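Erythropoietin (PDB 1EER) is a secreted hormone that binds and dimerizes its receptor, activating JAK2 and thereby regulating the proliferation and differentiation of red blood cells. Local coordinates at residues D136-R139 with K140-R143. The protein carries 5 engineered substitutions. Residues are numbered along the deposited sequence; the frame is centred on the assembly and turned at random.
Sequences DTFR and KLFR
With chi1 at 51°, T137 turns OG1 back between its own N and C, where the hydroxyl oxygen receives K140 N at 3.3 Å. The N-H points well at it (163°), although the bond is weak. It identifies T137 as the N-cap of helix 138-161, and the side chains of T137 and K140 cross there at about a right angle. T137 O adds the first i to i+4 backbone bond, from L141 N (3.3 Å), followed by F142 N to F138 O (2.8 Å) and R143 N to R139 O (2.9 Å). In the four-helix cytokine fold of erythropoietin this is the start of the last long helix, entered directly from strand 133-137, which pairs antiparallel with strand 34-41. On the buried side F138 and F142 run side by side, F138 CD1 lying 4.0 Å from F142 CE2 and 4.2 Å from L141 CD2; both phenylalanines also touch L91 of helix 91-111. R139 and R143 share another side: each has CG anti to N and a bend at chi3, which lays the two chains side by side, pointing the same way, with guanidinium planes 16° apart. The nearest approach between their side chains is R139 CG to R143 NH1, 4.2 Å. R143 NH2 and K140 NZ each form a salt bridge to an acidic side chain of another protein's chain, and K140 NZ also makes a weak hydrogen bond to T134 O.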
ATOM      1  N   ASP A 136     -20.796  -9.562  11.395  1.00 21.32           N
ATOM      2  CA  ASP A 136     -21.318 -10.902  11.193  1.00 22.52           C
ATOM      3  C   ASP A 136     -21.117 -11.344   9.746  1.00 22.45           C
ATOM      4  O   ASP A 136     -21.744 -12.292   9.285  1.00 29.24           O
ATOM      5  CB  ASP A 136     -22.802 -10.987  11.589  1.00 26.52           C
ATOM      6  CG  ASP A 136     -23.665  -9.947  10.895  1.00 30.55           C
ATOM      7  OD1 ASP A 136     -23.747  -9.964   9.650  1.00 28.53           O
ATOM      8  OD2 ASP A 136     -24.272  -9.114  11.602  1.00 40.07           O
ATOM      9  N   THR A 137     -20.249 -10.634   9.031  1.00 22.01           N
ATOM     10  CA  THR A 137     -19.919 -10.962   7.647  1.00 18.30           C
ATOM     11  C   THR A 137     -18.423 -10.732   7.481  1.00 22.17           C
ATOM     12  O   THR A 137     -17.811  -9.974   8.244  1.00 21.18           O
ATOM     13  CB  THR A 137     -20.663 -10.069   6.611  1.00 23.21           C
ATOM     14  OG1 THR A 137     -20.482  -8.684   6.936  1.00 28.63           O
ATOM     15  CG2 THR A 137     -22.140 -10.393   6.586  1.00 21.84           C
ATOM     16  N   PHE A 138     -17.829 -11.384   6.487  1.00 22.40           N
ATOM     17  CA  PHE A 138     -16.406 -11.223   6.245  1.00 21.40           C
ATOM     18  C   PHE A 138     -16.175  -9.861   5.626  1.00 23.03           C
ATOM     19  O   PHE A 138     -15.086  -9.293   5.723  1.00 24.07           O
ATOM     20  CB  PHE A 138     -15.903 -12.326   5.317  1.00 23.21           C
ATOM     21  CG  PHE A 138     -15.496 -13.569   6.041  1.00 25.65           C
ATOM     22  CD1 PHE A 138     -14.233 -13.668   6.617  1.00 25.18           C
ATOM     23  CD2 PHE A 138     -16.396 -14.620   6.200  1.00 25.59           C
ATOM     24  CE1 PHE A 138     -13.872 -14.797   7.348  1.00 22.60           C
ATOM     25  CE2 PHE A 138     -16.044 -15.751   6.929  1.00 30.13           C
ATOM     26  CZ  PHE A 138     -14.780 -15.839   7.504  1.00 25.47           C
ATOM     27  N   ARG A 139     -17.225  -9.345   4.993  1.00 27.54           N
ATOM     28  CA  ARG A 139     -17.190  -8.041   4.347  1.00 24.58           C
ATOM     29  C   ARG A 139     -16.911  -6.950   5.370  1.00 19.76           C
ATOM     30  O   ARG A 139     -16.018  -6.129   5.170  1.00 24.57           O
ATOM     31  CB  ARG A 139     -18.522  -7.753   3.637  1.00 24.44           C
ATOM     32  CG  ARG A 139     -18.513  -6.456   2.831  1.00 22.05           C
ATOM     33  CD  ARG A 139     -19.899  -6.068   2.361  1.00 20.57           C
ATOM     34  NE  ARG A 139     -20.936  -6.741   3.131  1.00 30.09           N
ATOM     35  CZ  ARG A 139     -21.939  -7.426   2.592  1.00 31.67           C
ATOM     36  NH1 ARG A 139     -22.044  -7.529   1.268  1.00 36.24           N
ATOM     37  NH2 ARG A 139     -22.833  -8.014   3.378  1.00 27.72           N
ATOM     38  N   LYS A 140     -17.665  -6.938   6.470  1.00 17.80           N
ATOM     39  CA  LYS A 140     -17.441  -5.924   7.485  1.00 14.81           C
ATOM     40  C   LYS A 140     -16.108  -6.160   8.173  1.00 18.77           C
ATOM     41  O   LYS A 140     -15.411  -5.214   8.518  1.00 23.24           O
ATOM     42  CB  LYS A 140     -18.560  -5.906   8.525  1.00 16.09           C
ATOM     43  CG  LYS A 140     -18.461  -4.683   9.430  1.00 16.78           C
ATOM     44  CD  LYS A 140     -19.657  -4.496  10.348  1.00 16.51           C
ATOM     45  CE  LYS A 140     -19.249  -3.666  11.555  1.00 19.33           C
ATOM     46  NZ  LYS A 140     -20.400  -3.089  12.295  1.00 16.58           N
ATOM     47  N   LEU A 141     -15.750  -7.427   8.365  1.00 24.06           N
ATOM     48  CA  LEU A 141     -14.482  -7.777   9.007  1.00 19.06           C
ATOM     49  C   LEU A 141     -13.319  -7.191   8.208  1.00 11.16           C
ATOM     50  O   LEU A 141     -12.442  -6.541   8.751  1.00 15.17           O
ATOM     51  CB  LEU A 141     -14.344  -9.310   9.098  1.00 22.65           C
ATOM     52  CG  LEU A 141     -13.128  -9.949   9.790  1.00 20.95           C
ATOM     53  CD1 LEU A 141     -12.830  -9.257  11.113  1.00 20.46           C
ATOM     54  CD2 LEU A 141     -13.404 -11.423  10.028  1.00 18.89           C
ATOM     55  N   PHE A 142     -13.326  -7.423   6.907  1.00 13.39           N
ATOM     56  CA  PHE A 142     -12.263  -6.922   6.061  1.00 18.57           C
ATOM     57  C   PHE A 142     -12.285  -5.411   5.867  1.00 20.44           C
ATOM     58  O   PHE A 142     -11.228  -4.796   5.735  1.00 22.27           O
ATOM     59  CB  PHE A 142     -12.296  -7.644   4.719  1.00 18.99           C
ATOM     60  CG  PHE A 142     -11.639  -8.991   4.757  1.00 19.67           C
ATOM     61  CD1 PHE A 142     -10.308  -9.114   5.145  1.00 22.45           C
ATOM     62  CD2 PHE A 142     -12.352 -10.139   4.442  1.00 23.12           C
ATOM     63  CE1 PHE A 142      -9.692 -10.374   5.223  1.00 25.80           C
ATOM     64  CE2 PHE A 142     -11.746 -11.408   4.515  1.00 23.78           C
ATOM     65  CZ  PHE A 142     -10.417 -11.522   4.908  1.00 19.00           C
ATOM     66  N   ARG A 143     -13.474  -4.812   5.846  1.00 20.06           N
ATOM     67  CA  ARG A 143     -13.573  -3.365   5.695  1.00 18.93           C
ATOM     68  C   ARG A 143     -12.966  -2.725   6.944  1.00 15.22           C
ATOM     69  O   ARG A 143     -12.266  -1.715   6.868  1.00 15.68           O
ATOM     70  CB  ARG A 143     -15.036  -2.941   5.538  1.00 20.63           C
ATOM     71  CG  ARG A 143     -15.248  -1.425   5.541  1.00 23.65           C
ATOM     72  CD  ARG A 143     -16.708  -1.058   5.271  1.00 26.77           C
ATOM     73  NE  ARG A 143     -17.613  -1.451   6.354  1.00 16.19           N
ATOM     74  CZ  ARG A 143     -18.593  -2.339   6.217  1.00 16.00           C
ATOM     75  NH1 ARG A 143     -18.792  -2.925   5.047  1.00 14.68           N
ATOM     76  NH2 ARG A 143     -19.384  -2.633   7.246  1.00 15.67           N
TER